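Carbohydrate oxidase (Microdochium nivale, PDB 3RJA) catalyses the FAD-dependent oxidation of the C1 hydroxyl of mono-, oligo- and polysaccharides to lactones, reducing molecular oxygen to hydrogen peroxide. Local coordinates at residues K228-V233 and D332-F337; M424-A429 and F463-A468; V441-N446 and Q467-V472. All coordinates share one frame; numbering follows the deposited sequence.

Interaction 1: residues K228-V233 and D332-F337. With ZN (zinc ion), chain F.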
loop_
_atom_site.group_PDB
_atom_site.type_symbol
_atom_site.label_atom_id
_atom_site.label_comp_id
_atom_site.label_asym_id
_atom_site.label_seq_id
_atom_site.Cartn_x
_atom_site.Cartn_y
_atom_site.Cartn_z
ATOM N N LYS A 228 -9.826 -25.565 -9.564
ATOM C CA LYS A 228 -9.467 -26.476 -8.475
ATOM C C LYS A 228 -8.283 -25.964 -7.652
ATOM O O LYS A 228 -8.219 -26.217 -6.461
ATOM C CB LYS A 228 -9.126 -27.877 -9.002
ATOM C CG LYS A 228 -10.295 -28.699 -9.557
ATOM C CD LYS A 228 -9.797 -30.125 -9.920
ATOM C CE LYS A 228 -10.453 -30.732 -11.187
ATOM N NZ LYS A 228 -11.950 -30.856 -11.121
ATOM N N GLY A 229 -7.334 -25.280 -8.293
ATOM C CA GLY A 229 -6.140 -24.823 -7.596
ATOM C C GLY A 229 -6.458 -23.648 -6.681
ATOM O O GLY A 229 -6.065 -23.634 -5.526
ATOM N N ILE A 230 -7.195 -22.673 -7.198
ATOM C CA ILE A 230 -7.611 -21.546 -6.391
ATOM C C ILE A 230 -8.499 -21.988 -5.222
ATOM O O ILE A 230 -8.364 -21.444 -4.128
ATOM C CB ILE A 230 -8.310 -20.436 -7.229
ATOM C CG1 ILE A 230 -7.320 -19.844 -8.237
ATOM C CG2 ILE A 230 -8.917 -19.333 -6.275
ATOM C CD1 ILE A 230 -7.984 -19.156 -9.432
ATOM N N GLU A 231 -9.377 -22.978 -5.437
ATOM C CA GLU A 231 -10.214 -23.503 -4.332
ATOM C C GLU A 231 -9.275 -24.090 -3.273
ATOM O O GLU A 231 -9.422 -23.831 -2.076
ATOM C CB GLU A 231 -11.222 -24.585 -4.832
ATOM C CG GLU A 231 -11.681 -25.613 -3.711
ATOM C CD GLU A 231 -12.875 -25.066 -2.901
ATOM O OE1 GLU A 231 -13.525 -24.110 -3.386
ATOM O OE2 GLU A 231 -13.170 -25.571 -1.794
ATOM N N ALA A 232 -8.299 -24.879 -3.714
ATOM C CA ALA A 232 -7.391 -25.557 -2.779
ATOM C C ALA A 232 -6.564 -24.550 -1.972
ATOM O O ALA A 232 -6.311 -24.736 -0.784
ATOM C CB ALA A 232 -6.460 -26.549 -3.545
ATOM N N VAL A 233 -6.151 -23.468 -2.616
ATOM C CA VAL A 233 -5.345 -22.462 -1.912
ATOM C C VAL A 233 -6.224 -21.744 -0.887
ATOM O O VAL A 233 -5.771 -21.484 0.223
ATOM C CB VAL A 233 -4.664 -21.477 -2.878
ATOM C CG1 VAL A 233 -3.879 -20.380 -2.091
ATOM C CG2 VAL A 233 -3.729 -22.242 -3.866
ATOM N N ASP A 332 -19.550 -18.570 -7.741
ATOM C CA ASP A 332 -19.557 -17.979 -9.061
ATOM C C ASP A 332 -18.422 -16.979 -9.270
ATOM O O ASP A 332 -17.991 -16.790 -10.407
ATOM C CB ASP A 332 -20.913 -17.361 -9.363
ATOM C CG ASP A 332 -21.952 -18.410 -9.716
ATOM O OD1 ASP A 332 -21.561 -19.534 -10.109
ATOM O OD2 ASP A 332 -23.154 -18.116 -9.594
ATOM N N ALA A 333 -17.929 -16.380 -8.181
ATOM C CA ALA A 333 -16.823 -15.409 -8.244
ATOM C C ALA A 333 -15.574 -16.013 -8.894
ATOM O O ALA A 333 -15.039 -15.474 -9.869
ATOM C CB ALA A 333 -16.501 -14.846 -6.851
ATOM N N VAL A 334 -15.132 -17.152 -8.384
ATOM C CA VAL A 334 -13.947 -17.777 -8.947
ATOM C C VAL A 334 -14.229 -18.340 -10.350
ATOM O O VAL A 334 -13.369 -18.287 -11.241
ATOM C CB VAL A 334 -13.311 -18.844 -8.015
ATOM C CG1 VAL A 334 -14.298 -20.052 -7.744
ATOM C CG2 VAL A 334 -11.963 -19.303 -8.593
ATOM N N LYS A 335 -15.438 -18.851 -10.550
ATOM C CA LYS A 335 -15.842 -19.321 -11.869
ATOM C C LYS A 335 -15.729 -18.187 -12.877
ATOM O O LYS A 335 -15.145 -18.368 -13.934
ATOM C CB LYS A 335 -17.275 -19.902 -11.842
ATOM C CG LYS A 335 -17.645 -20.685 -13.141
ATOM C CD LYS A 335 -19.161 -21.023 -13.186
ATOM C CE LYS A 335 -19.673 -21.532 -11.816
ATOM N NZ LYS A 335 -21.117 -21.923 -11.787
ATOM N N ASN A 336 -16.280 -17.016 -12.535
ATOM C CA ASN A 336 -16.273 -15.864 -13.438
ATOM C C ASN A 336 -14.844 -15.367 -13.583
ATOM O O ASN A 336 -14.427 -15.010 -14.672
ATOM C CB ASN A 336 -17.157 -14.723 -12.897
ATOM C CG ASN A 336 -18.620 -15.102 -12.816
ATOM O OD1 ASN A 336 -19.031 -16.098 -13.406
ATOM N ND2 ASN A 336 -19.418 -14.314 -12.081
ATOM N N PHE A 337 -14.097 -15.358 -12.484
ATOM C CA PHE A 337 -12.704 -14.902 -12.513
ATOM C C PHE A 337 -11.877 -15.717 -13.518
ATOM O O PHE A 337 -11.172 -15.162 -14.354
ATOM C CB PHE A 337 -12.076 -14.982 -11.110
ATOM C CG PHE A 337 -10.620 -14.588 -11.071
ATOM C CD1 PHE A 337 -9.618 -15.526 -11.314
ATOM C CD2 PHE A 337 -10.256 -13.290 -10.781
ATOM C CE1 PHE A 337 -8.263 -15.179 -11.272
ATOM C CE2 PHE A 337 -8.899 -12.930 -10.740
ATOM C CZ PHE A 337 -7.911 -13.877 -10.982
HETATM ZN ZN ZN F . -12.254 -26.968 -0.803
#

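Interaction 2: residues M424-A429 and F463-A468. With FAD (flavin-adenine dinucleotide), chain B.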
loop_
_atom_site.group_PDB
_atom_site.type_symbol
_atom_site.label_atom_id
_atom_site.label_comp_id
_atom_site.label_asym_id
_atom_site.label_seq_id
_atom_site.Cartn_x
_atom_site.Cartn_y
_atom_site.Cartn_z
ATOM N N MET A 424 -12.399 -2.548 -1.585
ATOM C CA MET A 424 -11.235 -2.205 -2.396
ATOM C C MET A 424 -10.198 -1.556 -1.497
ATOM O O MET A 424 -10.537 -0.946 -0.503
ATOM C CB MET A 424 -11.637 -1.263 -3.555
ATOM C CG MET A 424 -12.488 -1.986 -4.600
ATOM S SD MET A 424 -12.901 -0.989 -6.026
ATOM C CE MET A 424 -13.272 -2.277 -7.202
ATOM N N TYR A 425 -8.932 -1.671 -1.877
ATOM C CA TYR A 425 -7.795 -1.230 -1.029
ATOM C C TYR A 425 -7.180 0.053 -1.585
ATOM O O TYR A 425 -6.601 0.044 -2.682
ATOM C CB TYR A 425 -6.789 -2.380 -0.998
ATOM C CG TYR A 425 -5.466 -2.222 -0.257
ATOM C CD1 TYR A 425 -5.412 -1.803 1.073
ATOM C CD2 TYR A 425 -4.277 -2.601 -0.869
ATOM C CE1 TYR A 425 -4.170 -1.718 1.747
ATOM C CE2 TYR A 425 -3.055 -2.540 -0.211
ATOM C CZ TYR A 425 -3.009 -2.099 1.108
ATOM O OH TYR A 425 -1.779 -2.009 1.768
ATOM N N ILE A 426 -7.317 1.167 -0.846
ATOM C CA ILE A 426 -6.844 2.474 -1.336
ATOM C C ILE A 426 -5.295 2.549 -1.484
ATOM O O ILE A 426 -4.791 3.485 -2.097
ATOM C CB ILE A 426 -7.365 3.634 -0.434
ATOM C CG1 ILE A 426 -7.246 5.006 -1.166
ATOM C CG2 ILE A 426 -6.656 3.600 0.926
ATOM C CD1 ILE A 426 -7.787 6.192 -0.356
ATOM N N ASN A 427 -4.523 1.599 -0.926
ATOM C CA ASN A 427 -3.071 1.558 -1.315
ATOM C C ASN A 427 -2.857 1.064 -2.768
ATOM O O ASN A 427 -1.779 1.247 -3.349
ATOM C CB ASN A 427 -2.199 0.780 -0.330
ATOM C CG ASN A 427 -1.630 1.672 0.778
ATOM O OD1 ASN A 427 -1.625 2.921 0.672
ATOM N ND2 ASN A 427 -1.173 1.043 1.855
ATOM N N TYR A 428 -3.910 0.497 -3.355
ATOM C CA TYR A 428 -3.945 0.283 -4.794
ATOM C C TYR A 428 -4.982 1.235 -5.393
ATOM O O TYR A 428 -6.000 0.805 -5.963
ATOM C CB TYR A 428 -4.266 -1.174 -5.117
ATOM C CG TYR A 428 -3.310 -2.192 -4.546
ATOM C CD1 TYR A 428 -1.964 -1.860 -4.325
ATOM C CD2 TYR A 428 -3.727 -3.515 -4.281
ATOM C CE1 TYR A 428 -1.063 -2.777 -3.826
ATOM C CE2 TYR A 428 -2.813 -4.457 -3.754
ATOM C CZ TYR A 428 -1.476 -4.061 -3.542
ATOM O OH TYR A 428 -0.519 -4.923 -3.057
ATOM N N ALA A 429 -4.744 2.542 -5.196
ATOM C CA ALA A 429 -5.758 3.576 -5.477
ATOM C C ALA A 429 -6.240 3.560 -6.942
ATOM O O ALA A 429 -5.435 3.574 -7.896
ATOM C CB ALA A 429 -5.222 4.963 -5.131
ATOM N N PHE A 463 -7.348 19.303 3.175
ATOM C CA PHE A 463 -6.503 18.268 2.594
ATOM C C PHE A 463 -7.194 17.507 1.462
ATOM O O PHE A 463 -6.798 16.394 1.136
ATOM C CB PHE A 463 -6.027 17.299 3.675
ATOM C CG PHE A 463 -5.230 17.957 4.776
ATOM C CD1 PHE A 463 -3.993 18.554 4.506
ATOM C CD2 PHE A 463 -5.687 17.923 6.095
ATOM C CE1 PHE A 463 -3.241 19.148 5.533
ATOM C CE2 PHE A 463 -4.930 18.503 7.136
ATOM C CZ PHE A 463 -3.712 19.128 6.847
ATOM N N TYR A 464 -8.207 18.124 0.852
ATOM C CA TYR A 464 -9.017 17.483 -0.192
ATOM C C TYR A 464 -8.251 16.745 -1.282
ATOM O O TYR A 464 -7.218 17.224 -1.799
ATOM C CB TYR A 464 -9.854 18.531 -0.903
ATOM C CG TYR A 464 -10.591 18.012 -2.126
ATOM C CD1 TYR A 464 -11.799 17.309 -1.998
ATOM C CD2 TYR A 464 -10.080 18.223 -3.405
ATOM C CE1 TYR A 464 -12.496 16.841 -3.138
ATOM C CE2 TYR A 464 -10.755 17.751 -4.547
ATOM C CZ TYR A 464 -11.951 17.067 -4.410
ATOM O OH TYR A 464 -12.592 16.609 -5.538
ATOM N N TYR A 465 -8.806 15.594 -1.654
ATOM C CA TYR A 465 -8.500 14.972 -2.920
ATOM C C TYR A 465 -9.740 14.178 -3.324
ATOM O O TYR A 465 -10.616 13.930 -2.483
ATOM C CB TYR A 465 -7.224 14.106 -2.829
ATOM C CG TYR A 465 -7.256 12.873 -1.909
ATOM C CD1 TYR A 465 -7.032 12.989 -0.525
ATOM C CD2 TYR A 465 -7.443 11.583 -2.430
ATOM C CE1 TYR A 465 -7.039 11.845 0.318
ATOM C CE2 TYR A 465 -7.436 10.435 -1.595
ATOM C CZ TYR A 465 -7.211 10.568 -0.226
ATOM O OH TYR A 465 -7.187 9.426 0.621
ATOM N N PRO A 466 -9.817 13.753 -4.593
ATOM C CA PRO A 466 -11.133 13.278 -5.030
ATOM C C PRO A 466 -11.647 11.982 -4.379
ATOM O O PRO A 466 -12.823 11.632 -4.580
ATOM C CB PRO A 466 -10.959 13.096 -6.558
ATOM C CG PRO A 466 -9.893 14.074 -6.918
ATOM C CD PRO A 466 -8.908 13.966 -5.738
ATOM N N GLN A 467 -10.815 11.267 -3.618
ATOM C CA GLN A 467 -11.347 10.111 -2.894
ATOM C C GLN A 467 -11.085 10.211 -1.397
ATOM O O GLN A 467 -11.022 9.193 -0.698
ATOM C CB GLN A 467 -10.904 8.756 -3.501
ATOM C CG GLN A 467 -11.329 8.597 -4.981
ATOM C CD GLN A 467 -10.810 7.337 -5.683
ATOM O OE1 GLN A 467 -9.804 6.745 -5.297
ATOM N NE2 GLN A 467 -11.512 6.941 -6.763
ATOM N N ALA A 468 -10.945 11.448 -0.912
ATOM C CA ALA A 468 -10.987 11.732 0.521
ATOM C C ALA A 468 -12.373 11.381 1.037
ATOM O O ALA A 468 -13.368 11.537 0.317
ATOM C CB ALA A 468 -10.693 13.246 0.802
HETATM P PA FAD B . 2.211 9.133 -1.948
HETATM O O1A FAD B . 3.317 10.094 -1.602
HETATM O O2A FAD B . 1.742 9.191 -3.379
HETATM O O5B FAD B . 0.961 9.414 -0.982
HETATM C C5B FAD B . -0.110 8.478 -0.925
HETATM C C4B FAD B . -1.270 9.107 -0.135
HETATM O O4B FAD B . -0.863 9.333 1.216
HETATM C C3B FAD B . -1.703 10.464 -0.688
HETATM O O3B FAD B . -3.084 10.665 -0.378
HETATM C C2B FAD B . -0.873 11.417 0.166
HETATM O O2B FAD B . -1.340 12.743 0.256
HETATM C C1B FAD B . -0.925 10.702 1.508
HETATM N N9A FAD B . 0.232 11.066 2.321
HETATM C C8A FAD B . 1.572 11.082 1.948
HETATM N N7A FAD B . 2.284 11.489 3.034
HETATM C C5A FAD B . 1.442 11.698 4.058
HETATM C C6A FAD B . 1.656 12.122 5.373
HETATM N N6A FAD B . 2.903 12.382 5.824
HETATM N N1A FAD B . 0.555 12.229 6.206
HETATM C C2A FAD B . -0.727 11.969 5.733
HETATM N N3A FAD B . -0.947 11.589 4.424
HETATM C C4A FAD B . 0.140 11.448 3.613
HETATM N N1 FAD B . 1.265 -1.669 -1.291
HETATM C C2 FAD B . 1.226 -2.702 -0.347
HETATM O O2 FAD B . 0.392 -2.715 0.567
HETATM N N3 FAD B . 2.207 -3.684 -0.439
HETATM C C4 FAD B . 3.278 -3.664 -1.313
HETATM O O4 FAD B . 4.182 -4.528 -1.251
HETATM C C4X FAD B . 3.246 -2.574 -2.336
HETATM N N5 FAD B . 4.215 -2.477 -3.231
HETATM C C5X FAD B . 4.275 -1.427 -4.118
HETATM C C6 FAD B . 5.371 -1.290 -5.009
HETATM C C7 FAD B . 5.508 -0.169 -5.806
HETATM C C7M FAD B . 6.695 -0.037 -6.783
HETATM C C8 FAD B . 4.606 0.907 -5.633
HETATM C C8M FAD B . 4.729 2.168 -6.466
HETATM C C9 FAD B . 3.493 0.763 -4.819
HETATM C C9A FAD B . 3.317 -0.390 -4.028
HETATM N N10 FAD B . 2.271 -0.507 -3.081
HETATM C C10 FAD B . 2.159 -1.633 -2.280
HETATM C "C1'" FAD B . 1.241 0.580 -2.991
HETATM C "C2'" FAD B . 1.592 1.558 -1.878
HETATM O "O2'" FAD B . 1.319 0.955 -0.620
HETATM C "C3'" FAD B . 0.741 2.802 -1.998
HETATM O "O3'" FAD B . 0.851 3.343 -3.297
HETATM C "C4'" FAD B . 1.167 3.824 -0.930
HETATM O "O4'" FAD B . 0.085 4.654 -0.637
HETATM C "C5'" FAD B . 2.385 4.637 -1.377
HETATM O "O5'" FAD B . 2.750 5.532 -0.364
HETATM P P FAD B . 3.626 6.841 -0.760
HETATM O O1P FAD B . 3.998 7.612 0.471
HETATM O O2P FAD B . 4.836 6.410 -1.592
HETATM O O3P FAD B . 2.573 7.583 -1.708
#

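Interaction 3: residues V441-N446 and Q467-V472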
loop_
_atom_site.group_PDB
_atom_site.type_symbol
_atom_site.label_atom_id
_atom_site.label_comp_id
_atom_site.label_asym_id
_atom_site.label_seq_id
_atom_site.Cartn_x
_atom_site.Cartn_y
_atom_site.Cartn_z
ATOM N N VAL A 441 -16.275 1.746 -0.900
ATOM C CA VAL A 441 -15.600 0.451 -1.053
ATOM C C VAL A 441 -14.246 0.417 -0.350
ATOM O O VAL A 441 -13.810 -0.660 0.085
ATOM C CB VAL A 441 -15.489 -0.013 -2.546
ATOM C CG1 VAL A 441 -16.872 -0.231 -3.142
ATOM C CG2 VAL A 441 -14.667 0.999 -3.414
ATOM N N TYR A 442 -13.578 1.579 -0.223
ATOM C CA TYR A 442 -12.264 1.614 0.436
ATOM C C TYR A 442 -12.354 1.443 1.959
ATOM O O TYR A 442 -11.391 0.977 2.595
ATOM C CB TYR A 442 -11.502 2.930 0.160
ATOM C CG TYR A 442 -10.923 3.170 -1.245
ATOM C CD1 TYR A 442 -10.491 2.138 -2.075
ATOM C CD2 TYR A 442 -10.771 4.480 -1.698
ATOM C CE1 TYR A 442 -9.944 2.426 -3.364
ATOM C CE2 TYR A 442 -10.278 4.773 -2.944
ATOM C CZ TYR A 442 -9.849 3.763 -3.769
ATOM O OH TYR A 442 -9.318 4.162 -4.960
ATOM N N TYR A 443 -13.484 1.855 2.556
ATOM C CA TYR A 443 -13.563 1.928 4.006
ATOM C C TYR A 443 -14.671 1.099 4.688
ATOM O O TYR A 443 -14.711 1.067 5.890
ATOM C CB TYR A 443 -13.603 3.386 4.470
ATOM C CG TYR A 443 -12.369 4.172 4.079
ATOM C CD1 TYR A 443 -11.094 3.793 4.541
ATOM C CD2 TYR A 443 -12.465 5.270 3.212
ATOM C CE1 TYR A 443 -9.935 4.515 4.151
ATOM C CE2 TYR A 443 -11.322 5.974 2.822
ATOM C CZ TYR A 443 -10.074 5.594 3.298
ATOM O OH TYR A 443 -8.970 6.316 2.929
ATOM N N GLY A 444 -15.544 0.445 3.917
ATOM C CA GLY A 444 -16.446 -0.593 4.453
ATOM C C GLY A 444 -17.207 -0.151 5.691
ATOM O O GLY A 444 -17.803 0.943 5.704
ATOM N N GLU A 445 -17.141 -0.963 6.743
ATOM C CA GLU A 445 -17.927 -0.706 7.971
ATOM C C GLU A 445 -17.406 0.499 8.775
ATOM O O GLU A 445 -18.061 0.952 9.709
ATOM C CB GLU A 445 -18.018 -1.971 8.857
ATOM C CG GLU A 445 -16.666 -2.479 9.421
ATOM C CD GLU A 445 -16.796 -3.676 10.368
ATOM O OE1 GLU A 445 -16.619 -4.836 9.934
ATOM O OE2 GLU A 445 -17.043 -3.458 11.567
ATOM N N ASN A 446 -16.227 1.020 8.411
ATOM C CA ASN A 446 -15.622 2.126 9.164
ATOM C C ASN A 446 -15.878 3.518 8.576
ATOM O O ASN A 446 -15.492 4.531 9.167
ATOM C CB ASN A 446 -14.118 1.890 9.317
ATOM C CG ASN A 446 -13.800 0.790 10.318
ATOM O OD1 ASN A 446 -14.583 0.538 11.247
ATOM N ND2 ASN A 446 -12.643 0.136 10.149
ATOM N N GLN A 467 -10.815 11.267 -3.618
ATOM C CA GLN A 467 -11.347 10.111 -2.894
ATOM C C GLN A 467 -11.085 10.211 -1.397
ATOM O O GLN A 467 -11.022 9.193 -0.698
ATOM C CB GLN A 467 -10.904 8.756 -3.501
ATOM C CG GLN A 467 -11.329 8.597 -4.981
ATOM C CD GLN A 467 -10.810 7.337 -5.683
ATOM O OE1 GLN A 467 -9.804 6.745 -5.297
ATOM N NE2 GLN A 467 -11.512 6.941 -6.763
ATOM N N ALA A 468 -10.945 11.448 -0.912
ATOM C CA ALA A 468 -10.987 11.732 0.521
ATOM C C ALA A 468 -12.373 11.381 1.037
ATOM O O ALA A 468 -13.368 11.537 0.317
ATOM C CB ALA A 468 -10.693 13.246 0.802
ATOM N N VAL A 469 -12.434 10.931 2.283
ATOM C CA VAL A 469 -13.682 10.773 3.011
ATOM C C VAL A 469 -14.397 12.148 3.117
ATOM O O VAL A 469 -13.748 13.161 3.356
ATOM C CB VAL A 469 -13.355 10.178 4.410
ATOM C CG1 VAL A 469 -14.505 10.294 5.357
ATOM C CG2 VAL A 469 -12.921 8.683 4.282
ATOM N N ARG A 470 -15.716 12.197 2.924
ATOM C CA ARG A 470 -16.458 13.458 3.157
ATOM C C ARG A 470 -16.584 13.787 4.648
ATOM O O ARG A 470 -16.851 12.893 5.442
ATOM C CB ARG A 470 -17.870 13.422 2.557
ATOM C CG ARG A 470 -17.937 13.361 1.064
ATOM C CD ARG A 470 -19.389 13.603 0.543
ATOM N NE ARG A 470 -19.428 13.430 -0.907
ATOM C CZ ARG A 470 -19.041 14.359 -1.776
ATOM N NH1 ARG A 470 -18.588 15.535 -1.346
ATOM N NH2 ARG A 470 -19.106 14.117 -3.080
ATOM N N PRO A 471 -16.374 15.070 5.025
ATOM C CA PRO A 471 -16.711 15.531 6.368
ATOM C C PRO A 471 -18.239 15.541 6.546
ATOM O O PRO A 471 -18.939 16.261 5.833
ATOM C CB PRO A 471 -16.179 16.971 6.400
ATOM C CG PRO A 471 -16.115 17.382 4.987
ATOM C CD PRO A 471 -15.816 16.149 4.194
ATOM N N VAL A 472 -18.736 14.724 7.466
ATOM C CA VAL A 472 -20.172 14.694 7.785
ATOM C C VAL A 472 -20.352 14.794 9.300
ATOM O O VAL A 472 -20.072 13.837 10.025
ATOM C CB VAL A 472 -20.858 13.408 7.260
ATOM C CG1 VAL A 472 -22.375 13.517 7.419
ATOM C CG2 VAL A 472 -20.503 13.169 5.807
HETATM O O HOH W 1 -9.530 8.499 1.512
#

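Interaction 1: residues K228-V233 and D332-F337
I230 and V334 meet where two helices pass each other, and F337 adds a lesser touch. The contact is apolar, with no hydrogen bond or salt bridge between the two segments. The side chain of I230 can be followed outward. Its CB already lies 4.1 Å from V334 CG2. The CG2 branch stands anti to the backbone N and makes the closest touch, 3.8 Å from V334 CG2. The other branch leaves through CG1, which is anti to the carbonyl carbon (chi1 -64°). It ends in CD1, which is 4.1 Å from V334 CG2. The same CD1 reaches the ring of F337 obliquely, 4.4 Å from CE1. One methyl of V334 is therefore flanked by CB, CG2 and CD1 of I230. V334 points that methyl across the gap because its CG2 is anti to its own backbone N, while CG1 takes the place between N and the carbonyl carbon. The two side chains run alongside each other, pointing opposite ways. W220 and I329 also touch I230, and W409 stacks on the ring of F337.

The polar groups lie off this apolar line. E231 turns to a zinc ion, which its OE2 binds at 1.9 Å; D235, one helical turn further on, also binds the metal. K335 NZ and D332 OD1 form a salt bridge of 3.0 Å within the second helix, not part of the contact with I230. The CA atoms of I230 and V334 are 7.8 Å apart, and the two segments bury little surface. Both helices also rest on strand 384-392: V233 touches W384 and F337 touches F388. Helices 223-239 and 332-345 thus pack side by side on the large antiparallel sheet, an alpha+beta arrangement.

Interaction 2: residues M424-A429 and F463-A468
In the wall of the FAD site, I426 of the loop 424-429 meets Y465 and Q467 of a type I beta turn that runs from Y465 to A468. The CD1 methyl of I426 does the touching. It arrives at the edge of the Y465 ring, near its plane, and lies 3.4 Å from Y465 OH. The methyl and the ring meet head-on from their two loops. I426 reaches across because its CG1 is anti to the backbone N (chi1 -163°) and the chain runs on extended. The peptide oxygen of Q467 is a looser neighbour of the same methyl. Y465 has neighbours on both faces: FAD O3B lies loosely over the rim of one, and A468 N over the centre of the other. Its hydroxyl is hydrogen-bonded to S192, which restrains the ring.

The residues beside I426 hold the flavin. Y425 OH donates to FAD O2 at 2.6 Å. The same hydroxyl receives N427 ND2 at 3.1 Å, nearly straight and in the amide plane, and it is also bonded to G145 N. N427 OD1 accepts a bond from the ribityl hydroxyl FAD O4' at 2.8 Å. Y428 comes up to the flavin with CE1 3.6 Å from N1, and it also touches the substrate analogue.

The contact itself is apolar packing; the polar bonds to the cofactor come from neighbouring residues of loop 424-429. Three hydrogen bonds fix Y425 OH, and its bond to O2 would probably draw electron density toward the pyrimidine end and so favour the reduced flavin.

Interaction 3: residues V441-N446 and Q467-V472
Y442 meets Q467 because its CG stands anti to the carbonyl carbon (chi1 -72°), while the glutamine chain runs extended beyond CG (chi2 175°). The glutamine comes in roughly perpendicular to the tyrosine, with ring and amide planes steeply turned. Y442 OH donates to Q467 OE1 at 2.6 Å. The C=O...donor angle is 131°, and the donor is tilted from the carbonyl plane. OE1 lies at the edge of the Y442 ring, close to its plane. The amide is held from its other end too, since Q467 NE2 bonds to D430 O and M433 O. Y442 OH is also bonded to D430 N.

Next along the helix, CE2 of the Y443 ring touches V469 CG2 at 3.5 Å. A water ties Y443 OH, 2.7 Å away, to Q467 O, to which it donates at 2.8 Å.

A phenylalanine in place of Y442 would probably leave Q467 OE1 and D430 N without this partner, the amide then being held through NE2.

Buried polar groups thus satisfy one another directly or through one water, so the end of helix 435-443 is joined to the C-terminal loop by directed bonds as well as by packing.

Interactions 2 and 3 form one continuous region. Their centres are 9 Å apart, and they share Q467 and A468. M424 N lies 2.9 Å from V441 O, a probable hydrogen bond. The side chain of I426 also packs on both tyrosines of 441-446: its CG1 is 3.5 Å from Y442 CE2. Interaction 2 touches FAD itself, and Y428 reaches the substrate analogue. Interaction 3 stands behind it, with the side chain of Y443 about 8 Å from the cofactor. Interaction 1 is separate. Its centre is about 29 Å from that of interaction 2, with nearest atoms about 12 Å apart, and it carries a zinc ligand rather than part of the flavin site.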